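Local coordinates for Sn-glycerol-3-phosphate ABC transporter substrate-binding protein UspB (Mycobacterium tuberculosis, PDB 4MFI) that serves as the substrate-binding subunit of an ABC transporter, with specificity for glycerophosphocholine, and probably delivers this solute to its membrane partners for uptake, at residues 204-207 and 208-211; 407-410 and 411-415; 84-87 and 88-91. All coordinates share one frame; numbering follows the deposited sequence.

Contact 1: 204-207 and 208-211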
ATOM      1  N   ASP A 204      -4.360  13.056  -1.633  1.00  7.55           N
ATOM      2  CA  ASP A 204      -3.969  11.935  -2.481  1.00  9.27           C
ATOM      3  C   ASP A 204      -3.467  10.709  -1.719  1.00  9.04           C
ATOM      4  O   ASP A 204      -3.410   9.617  -2.288  1.00 13.42           O
ATOM      5  CB  ASP A 204      -2.945  12.368  -3.527  1.00 12.22           C
ATOM      6  CG  ASP A 204      -3.596  12.958  -4.768  1.00 16.87           C
ATOM      7  OD1 ASP A 204      -4.749  12.580  -5.085  1.00 18.01           O
ATOM      8  OD2 ASP A 204      -2.949  13.793  -5.431  1.00 20.17           O
ATOM      9  N   LEU A 205      -3.110  10.876  -0.445  1.00  7.03           N
ATOM     10  CA  LEU A 205      -2.540   9.764   0.313  1.00  7.84           C
ATOM     11  C   LEU A 205      -2.907   9.712   1.793  1.00  5.26           C
ATOM     12  O   LEU A 205      -2.607   8.730   2.469  1.00  5.56           O
ATOM     13  CB  LEU A 205      -1.015   9.766   0.178  1.00 12.53           C
ATOM     14  CG  LEU A 205      -0.325   8.410   0.293  1.00 18.65           C
ATOM     15  CD1 LEU A 205      -0.794   7.488  -0.814  1.00 23.10           C
ATOM     16  CD2 LEU A 205       1.179   8.581   0.239  1.00 18.59           C
ATOM     17  N   ILE A 206      -3.549  10.752   2.311  1.00  5.12           N
ATOM     18  CA  ILE A 206      -3.723  10.845   3.758  1.00  3.70           C
ATOM     19  C   ILE A 206      -4.612   9.742   4.363  1.00  4.16           C
ATOM     20  O   ILE A 206      -4.341   9.284   5.468  1.00  4.34           O
ATOM     21  CB  ILE A 206      -4.186  12.266   4.195  1.00  3.80           C
ATOM     22  CG1 ILE A 206      -4.122  12.440   5.719  1.00  4.53           C
ATOM     23  CG2 ILE A 206      -5.590  12.548   3.685  1.00  5.40           C
ATOM     24  CD1 ILE A 206      -2.726  12.272   6.294  1.00  5.47           C
ATOM     25  N   SER A 207      -5.646   9.274   3.659  1.00  3.65           N
ATOM     26  CA  SER A 207      -6.407   8.168   4.259  1.00  4.34           C
ATOM     27  C   SER A 207      -5.557   6.912   4.415  1.00  4.75           C
ATOM     28  O   SER A 207      -5.797   6.107   5.310  1.00  5.50           O
ATOM     29  CB  SER A 207      -7.707   7.845   3.517  1.00  5.71           C
ATOM     30  OG  SER A 207      -7.453   7.251   2.256  1.00  7.53           O
ATOM     31  N   TRP A 208      -4.550   6.754   3.559  1.00  3.57           N
ATOM     32  CA  TRP A 208      -3.625   5.634   3.691  1.00  3.44           C
ATOM     33  C   TRP A 208      -2.663   5.824   4.856  1.00  4.80           C
ATOM     34  O   TRP A 208      -2.521   4.933   5.696  1.00  6.75           O
ATOM     35  CB  TRP A 208      -2.849   5.448   2.388  1.00  3.54           C
ATOM     36  CG  TRP A 208      -2.038   4.191   2.304  1.00  3.64           C
ATOM     37  CD1 TRP A 208      -2.491   2.903   2.425  1.00  4.09           C
ATOM     38  CD2 TRP A 208      -0.639   4.097   2.010  1.00  3.85           C
ATOM     39  NE1 TRP A 208      -1.453   2.018   2.242  1.00  4.50           N
ATOM     40  CE2 TRP A 208      -0.306   2.727   1.982  1.00  4.53           C
ATOM     41  CE3 TRP A 208       0.371   5.044   1.771  1.00  5.30           C
ATOM     42  CZ2 TRP A 208       0.988   2.277   1.712  1.00  5.30           C
ATOM     43  CZ3 TRP A 208       1.657   4.597   1.514  1.00  5.43           C
ATOM     44  CH2 TRP A 208       1.956   3.225   1.483  1.00  5.43           C
ATOM     45  N   THR A 209      -2.002   6.979   4.910  1.00  4.25           N
ATOM     46  CA  THR A 209      -0.981   7.200   5.935  1.00  4.98           C
ATOM     47  C   THR A 209      -1.560   7.446   7.326  1.00  6.62           C
ATOM     48  O   THR A 209      -0.915   7.116   8.322  1.00 11.16           O
ATOM     49  CB  THR A 209      -0.006   8.340   5.584  1.00  5.63           C
ATOM     50  OG1 THR A 209      -0.726   9.572   5.490  1.00  6.94           O
ATOM     51  CG2 THR A 209       0.731   8.058   4.271  1.00  7.90           C
ATOM     52  N   PHE A 210      -2.759   8.010   7.417  1.00  5.17           N
ATOM     53  CA  PHE A 210      -3.391   8.246   8.723  1.00  4.10           C
ATOM     54  C   PHE A 210      -3.897   6.952   9.346  1.00  3.98           C
ATOM     55  O   PHE A 210      -4.144   6.885  10.548  1.00  4.17           O
ATOM     56  CB  PHE A 210      -4.543   9.256   8.586  1.00  5.98           C
ATOM     57  CG  PHE A 210      -5.306   9.501   9.866  1.00  6.64           C
ATOM     58  CD1 PHE A 210      -4.772  10.291  10.873  1.00  8.84           C
ATOM     59  CD2 PHE A 210      -6.574   8.949  10.048  1.00  7.73           C
ATOM     60  CE1 PHE A 210      -5.480  10.513  12.048  1.00  9.46           C
ATOM     61  CE2 PHE A 210      -7.285   9.171  11.220  1.00  8.23           C
ATOM     62  CZ  PHE A 210      -6.738   9.955  12.221  1.00  9.01           C
ATOM     63  N   GLN A 211      -4.054   5.919   8.525  1.00  4.88           N
ATOM     64  CA  GLN A 211      -4.571   4.652   9.004  1.00  6.88           C
ATOM     65  C   GLN A 211      -3.739   4.120  10.163  1.00  7.50           C
ATOM     66  O   GLN A 211      -4.274   3.577  11.132  1.00  9.33           O
ATOM     67  CB  GLN A 211      -4.549   3.645   7.858  1.00 10.34           C
ATOM     68  CG  GLN A 211      -5.875   3.014   7.623  1.00 11.16           C
ATOM     69  CD  GLN A 211      -5.915   2.059   6.449  1.00  7.49           C
ATOM     70  OE1 GLN A 211      -6.784   1.193   6.399  1.00  7.82           O
ATOM     71  NE2 GLN A 211      -4.996   2.222   5.485  1.00  6.93           N
TER
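The short helix 206-209 opens with L205 at its N-cap position, and L205 meets W208 and T209 through both backbone and side chain. L205 O accepts T209 N at 3.1 Å and, weakly, W208 N; one residue on, F210 N binds I206 O at 2.8 Å. The side chains of L205 and W208 run side by side in the same direction. L205 CG, placed obliquely to the indole, and L205 CD1 both lie 3.7 Å from CE3 on the benzo ring of W208; a first torsion of -170° swings W208 CG away from its own backbone N to meet them. L205 CD2 also touches T209 CG2 at 4.1 Å, with the two side chains roughly perpendicular. In the α/β fold of this solute-binding protein family, the helix lies deep in the molecule, and its different flanks face different elements: I206 and F210 pack on L399 of helix 391-405, whereas W208 leans on S153 and P155 of strand 144-160. Within the turn, I206 CD1 reaches T209 OG1 at 3.5 Å and F210 CB at 4.2 Å. The polar ends bond to other parts of the chain: R385 NE and D392 O are both partners of S207 OG and restrict the rotation of this buried hydroxyl, while the bond from W208 NE1 to T304 O satisfies the buried indole N-H.

Contact 2: 407-410 and 411-415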
ATOM      1  N   ALA A 407     -11.410  22.149   9.986  1.00  8.75           N
ATOM      2  CA  ALA A 407     -12.752  21.617  10.211  1.00  9.07           C
ATOM      3  C   ALA A 407     -12.795  20.781  11.491  1.00  9.10           C
ATOM      4  O   ALA A 407     -11.794  20.170  11.897  1.00  9.26           O
ATOM      5  CB  ALA A 407     -13.207  20.789   9.021  1.00  8.54           C
ATOM      6  N   ASP A 408     -13.959  20.778  12.127  1.00  9.61           N
ATOM      7  CA  ASP A 408     -14.171  20.035  13.357  1.00  9.33           C
ATOM      8  C   ASP A 408     -14.130  18.536  13.079  1.00  8.95           C
ATOM      9  O   ASP A 408     -14.757  18.065  12.131  1.00  8.40           O
ATOM     10  CB  ASP A 408     -15.525  20.423  13.947  1.00 10.90           C
ATOM     11  CG  ASP A 408     -15.808  19.741  15.267  1.00 13.28           C
ATOM     12  OD1 ASP A 408     -15.335  20.246  16.306  1.00 17.18           O
ATOM     13  OD2 ASP A 408     -16.520  18.713  15.273  1.00 14.00           O
ATOM     14  N   VAL A 409     -13.399  17.786  13.901  1.00  7.59           N
ATOM     15  CA  VAL A 409     -13.274  16.344  13.693  1.00  6.18           C
ATOM     16  C   VAL A 409     -14.607  15.604  13.828  1.00  7.28           C
ATOM     17  O   VAL A 409     -14.957  14.796  12.974  1.00  7.39           O
ATOM     18  CB  VAL A 409     -12.225  15.717  14.637  1.00  6.57           C
ATOM     19  CG1 VAL A 409     -12.223  14.200  14.509  1.00  7.86           C
ATOM     20  CG2 VAL A 409     -10.845  16.279  14.327  1.00  7.88           C
ATOM     21  N   THR A 410     -15.355  15.870  14.894  1.00  7.85           N
ATOM     22  CA  THR A 410     -16.623  15.172  15.093  1.00  8.23           C
ATOM     23  C   THR A 410     -17.613  15.460  13.966  1.00  9.57           C
ATOM     24  O   THR A 410     -18.225  14.544  13.424  1.00  9.10           O
ATOM     25  CB  THR A 410     -17.235  15.500  16.466  1.00  9.21           C
ATOM     26  OG1 THR A 410     -16.359  15.012  17.488  1.00 11.94           O
ATOM     27  CG2 THR A 410     -18.594  14.839  16.631  1.00 10.72           C
ATOM     28  N   LYS A 411     -17.748  16.727  13.591  1.00  9.63           N
ATOM     29  CA  LYS A 411     -18.657  17.077  12.506  1.00  9.93           C
ATOM     30  C   LYS A 411     -18.227  16.412  11.193  1.00  8.95           C
ATOM     31  O   LYS A 411     -19.050  15.841  10.467  1.00  9.80           O
ATOM     32  CB  LYS A 411     -18.729  18.594  12.345  1.00 12.91           C
ATOM     33  CG  LYS A 411     -19.592  19.047  11.188  1.00 20.81           C
ATOM     34  CD  LYS A 411     -19.401  20.537  10.925  1.00 27.64           C
ATOM     35  CE  LYS A 411     -20.063  20.965   9.628  1.00 32.98           C
ATOM     36  NZ  LYS A 411     -21.545  20.908   9.728  1.00 36.33           N
ATOM     37  N   THR A 412     -16.931  16.462  10.906  1.00  7.57           N
ATOM     38  CA  THR A 412     -16.422  15.930   9.646  1.00  6.93           C
ATOM     39  C   THR A 412     -16.574  14.414   9.581  1.00  6.82           C
ATOM     40  O   THR A 412     -17.123  13.881   8.606  1.00  7.94           O
ATOM     41  CB  THR A 412     -14.955  16.332   9.439  1.00  7.54           C
ATOM     42  OG1 THR A 412     -14.863  17.761   9.414  1.00  8.72           O
ATOM     43  CG2 THR A 412     -14.412  15.774   8.130  1.00  8.16           C
ATOM     44  N   PHE A 413     -16.123  13.727  10.629  1.00  6.57           N
ATOM     45  CA  PHE A 413     -16.222  12.267  10.676  1.00  5.70           C
ATOM     46  C   PHE A 413     -17.676  11.776  10.671  1.00  6.73           C
ATOM     47  O   PHE A 413     -17.982  10.741  10.077  1.00  7.51           O
ATOM     48  CB  PHE A 413     -15.467  11.689  11.881  1.00  6.29           C
ATOM     49  CG  PHE A 413     -13.961  11.665  11.720  1.00  5.82           C
ATOM     50  CD1 PHE A 413     -13.339  12.272  10.636  1.00  8.26           C
ATOM     51  CD2 PHE A 413     -13.169  11.003  12.650  1.00  6.70           C
ATOM     52  CE1 PHE A 413     -11.949  12.230  10.497  1.00  7.40           C
ATOM     53  CE2 PHE A 413     -11.790  10.960  12.523  1.00  6.60           C
ATOM     54  CZ  PHE A 413     -11.174  11.573  11.444  1.00  7.09           C
ATOM     55  N   THR A 414     -18.571  12.516  11.323  1.00  7.51           N
ATOM     56  CA  THR A 414     -19.984  12.150  11.345  1.00  8.15           C
ATOM     57  C   THR A 414     -20.614  12.256   9.958  1.00  8.03           C
ATOM     58  O   THR A 414     -21.329  11.343   9.528  1.00  8.47           O
ATOM     59  CB  THR A 414     -20.765  13.009  12.359  1.00  9.29           C
ATOM     60  OG1 THR A 414     -20.211  12.811  13.669  1.00 11.14           O
ATOM     61  CG2 THR A 414     -22.241  12.647  12.369  1.00 10.62           C
ATOM     62  N   ASN A 415     -20.346  13.358   9.260  1.00  8.69           N
ATOM     63  CA  ASN A 415     -20.842  13.554   7.893  1.00  9.75           C
ATOM     64  C   ASN A 415     -20.301  12.479   6.968  1.00  7.61           C
ATOM     65  O   ASN A 415     -21.032  11.902   6.163  1.00  8.94           O
ATOM     66  CB  ASN A 415     -20.466  14.951   7.346  1.00 11.80           C
ATOM     67  CG  ASN A 415     -20.683  15.088   5.814  1.00 19.88           C
ATOM     68  OD1 ASN A 415     -21.795  15.370   5.359  1.00 25.24           O
ATOM     69  ND2 ASN A 415     -19.611  14.911   5.026  1.00 18.01           N
TER
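V409 lays its CG1 methyl over one face of the F413 ring, 3.9 Å from the centroid and 17° off the normal, a CH-pi contact in which the two side chains point the same way. The methyl sits toward the CD2-CE2 side of the ring. It gets there because CG1 is turned away from the backbone N (chi1 174°), while F413 CG stands beside its own N. In the backbone, F413 N bonds to V409 O at 2.8 Å. All this belongs to the N-terminal turns of helix 409-427, where D408 is the N-cap: its OD2 accepts K411 N at 2.9 Å through the anti lone pair, a capping bond. The carboxylate's charge would also be expected to suit the positive end of the helix dipole. Two threonines turn their hydroxyls back on the turn before. T412 OG1 donates to D408 O at 2.7 Å and T414 OG1 to T410 O at 2.6 Å; each of these oxygens also receives the amide of the same threonine from the opposite face of its carbonyl plane. F413 and T412 rest against I402 of helix 391-405, and V409 against N239 and R242 of helix 232-245.

Contact 3: 84-87 and 88-91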
ATOM      1  N   LYS A  84      -9.519  -0.411 -18.359  1.00 10.35           N
ATOM      2  CA  LYS A  84      -9.278  -1.241 -19.530  1.00 10.51           C
ATOM      3  C   LYS A  84      -9.824  -2.648 -19.284  1.00 10.28           C
ATOM      4  O   LYS A  84     -10.463  -3.239 -20.165  1.00 11.03           O
ATOM      5  CB  LYS A  84      -7.787  -1.273 -19.867  1.00 11.07           C
ATOM      6  CG  LYS A  84      -7.466  -1.911 -21.211  1.00 13.30           C
ATOM      7  CD  LYS A  84      -5.957  -2.036 -21.395  1.00 17.52           C
ATOM      8  CE  LYS A  84      -5.594  -2.756 -22.686  1.00 21.44           C
ATOM      9  NZ  LYS A  84      -6.003  -1.979 -23.888  1.00 25.00           N
ATOM     10  N   PHE A  85      -9.599  -3.166 -18.077  1.00  9.97           N
ATOM     11  CA  PHE A  85     -10.137  -4.467 -17.693  1.00 10.21           C
ATOM     12  C   PHE A  85     -11.665  -4.450 -17.716  1.00 10.94           C
ATOM     13  O   PHE A  85     -12.292  -5.347 -18.278  1.00 10.82           O
ATOM     14  CB  PHE A  85      -9.615  -4.864 -16.307  1.00  9.42           C
ATOM     15  CG  PHE A  85     -10.050  -6.234 -15.848  1.00  9.39           C
ATOM     16  CD1 PHE A  85      -9.993  -7.329 -16.702  1.00 10.71           C
ATOM     17  CD2 PHE A  85     -10.483  -6.432 -14.540  1.00 10.33           C
ATOM     18  CE1 PHE A  85     -10.382  -8.592 -16.261  1.00 10.64           C
ATOM     19  CE2 PHE A  85     -10.868  -7.683 -14.097  1.00 10.30           C
ATOM     20  CZ  PHE A  85     -10.821  -8.769 -14.961  1.00 10.46           C
ATOM     21  N   ASN A  86     -12.269  -3.427 -17.118  1.00 10.74           N
ATOM     22  CA  ASN A  86     -13.721  -3.312 -17.108  1.00 12.17           C
ATOM     23  C   ASN A  86     -14.313  -3.398 -18.517  1.00 11.61           C
ATOM     24  O   ASN A  86     -15.292  -4.114 -18.754  1.00 12.95           O
ATOM     25  CB  ASN A  86     -14.142  -1.999 -16.446  1.00 13.57           C
ATOM     26  CG  ASN A  86     -15.602  -1.983 -16.092  1.00 16.89           C
ATOM     27  OD1 ASN A  86     -16.108  -2.914 -15.461  1.00 16.89           O
ATOM     28  ND2 ASN A  86     -16.299  -0.941 -16.514  1.00 20.75           N
ATOM     29  N   ALA A  87     -13.707  -2.681 -19.456  1.00 11.76           N
ATOM     30  CA  ALA A  87     -14.211  -2.669 -20.824  1.00 13.23           C
ATOM     31  C   ALA A  87     -14.051  -4.021 -21.503  1.00 12.34           C
ATOM     32  O   ALA A  87     -14.893  -4.424 -22.309  1.00 15.77           O
ATOM     33  CB  ALA A  87     -13.529  -1.583 -21.632  1.00 13.62           C
ATOM     34  N   ALA A  88     -12.968  -4.722 -21.180  1.00 12.30           N
ATOM     35  CA  ALA A  88     -12.680  -6.000 -21.821  1.00 13.68           C
ATOM     36  C   ALA A  88     -13.654  -7.086 -21.364  1.00 15.03           C
ATOM     37  O   ALA A  88     -13.850  -8.088 -22.052  1.00 17.09           O
ATOM     38  CB  ALA A  88     -11.247  -6.417 -21.543  1.00 14.90           C
ATOM     39  N   LEU A  89     -14.272  -6.872 -20.206  1.00 14.34           N
ATOM     40  CA  LEU A  89     -15.150  -7.872 -19.601  1.00 16.41           C
ATOM     41  C   LEU A  89     -16.415  -8.198 -20.401  1.00 22.72           C
ATOM     42  O   LEU A  89     -17.038  -9.237 -20.172  1.00 25.25           O
ATOM     43  CB  LEU A  89     -15.503  -7.477 -18.166  1.00 17.22           C
ATOM     44  CG  LEU A  89     -14.396  -7.760 -17.148  1.00 17.64           C
ATOM     45  CD1 LEU A  89     -14.657  -7.038 -15.838  1.00 18.45           C
ATOM     46  CD2 LEU A  89     -14.264  -9.260 -16.908  1.00 18.97           C
ATOM     47  N   ILE A  90     -16.798  -7.332 -21.335  1.00 25.30           N
ATOM     48  CA  ILE A  90     -17.963  -7.628 -22.171  1.00 27.57           C
ATOM     49  C   ILE A  90     -17.717  -8.839 -23.075  1.00 28.27           C
ATOM     50  O   ILE A  90     -18.638  -9.613 -23.353  1.00 32.96           O
ATOM     51  CB  ILE A  90     -18.420  -6.415 -23.013  1.00 31.92           C
ATOM     52  CG1 ILE A  90     -19.704  -6.754 -23.777  1.00 34.90           C
ATOM     53  CG2 ILE A  90     -17.333  -5.976 -23.987  1.00 32.52           C
ATOM     54  CD1 ILE A  90     -20.878  -7.163 -22.891  1.00 37.76           C
ATOM     55  N   GLY A  91     -16.472  -9.009 -23.515  1.00 24.06           N
ATOM     56  CA  GLY A  91     -16.112 -10.101 -24.406  1.00 23.90           C
ATOM     57  C   GLY A  91     -15.071 -11.036 -23.812  1.00 24.39           C
ATOM     58  O   GLY A  91     -14.934 -11.139 -22.588  1.00 23.91           O
TER
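L89 folds back from the end of helix 78-88 onto the ring of F85, one turn earlier. Its CB lies 3.4 Å from N86 O, close to the last carbonyls of the helix. Next along, CG approaches F85 O, also at 3.4 Å; a first torsion of -78° keeps it beside the backbone N and aims the branch at the ring. CD1 then passes over the middle of one F85 face, 4.3 Å from the centroid and 12° off the normal, a CH-pi contact, and CD2 lies on the same side of the ring, displaced toward the CE1-CZ bond, 4.0 Å from CZ. The helix belongs to a beta-alpha-beta crossover, linking strand 69-73 to strand 97-101, which flank strand 39-43 in a parallel arrangement. Here its regular bonding gives out: A88 N still binds K84 O at 3.1 Å, but L89 N bonds weakly to F85 O and also to N86 O, one residue nearer, standing well above the carbonyl plane of N86. A type I turn from A88 to G91 follows, closed by G91 N to A88 O. Nearby, F108 of helix 104-110 meets F85 edge-to-face and also touches L89, while K314 NZ binds the carbonyls of L89 and G91.

How the contacts relate
Along the chain contact 3 comes first, then contact 1 and, last, contact 2. Contacts 1 and 2 are neighbours, with centres about 17 Å apart and nearest atoms about 5 Å apart. They do not touch, but helix 391-405 bridges them: its L399 packs against side chains of both. Contact 3 is remote, its centre about 30 Å from that of contact 1 and 39 Å from that of contact 2, at the C-terminal end of helix 78-88 and the loop after it, between strands 69-73 and 97-101 of the large mixed sheet. Strand 144-160, against which contact 1 packs, belongs to that same sheet. The spread is consistent with the two-lobed fold of solute-binding proteins, contact 3 in one lobe and contacts 1 and 2 in the other.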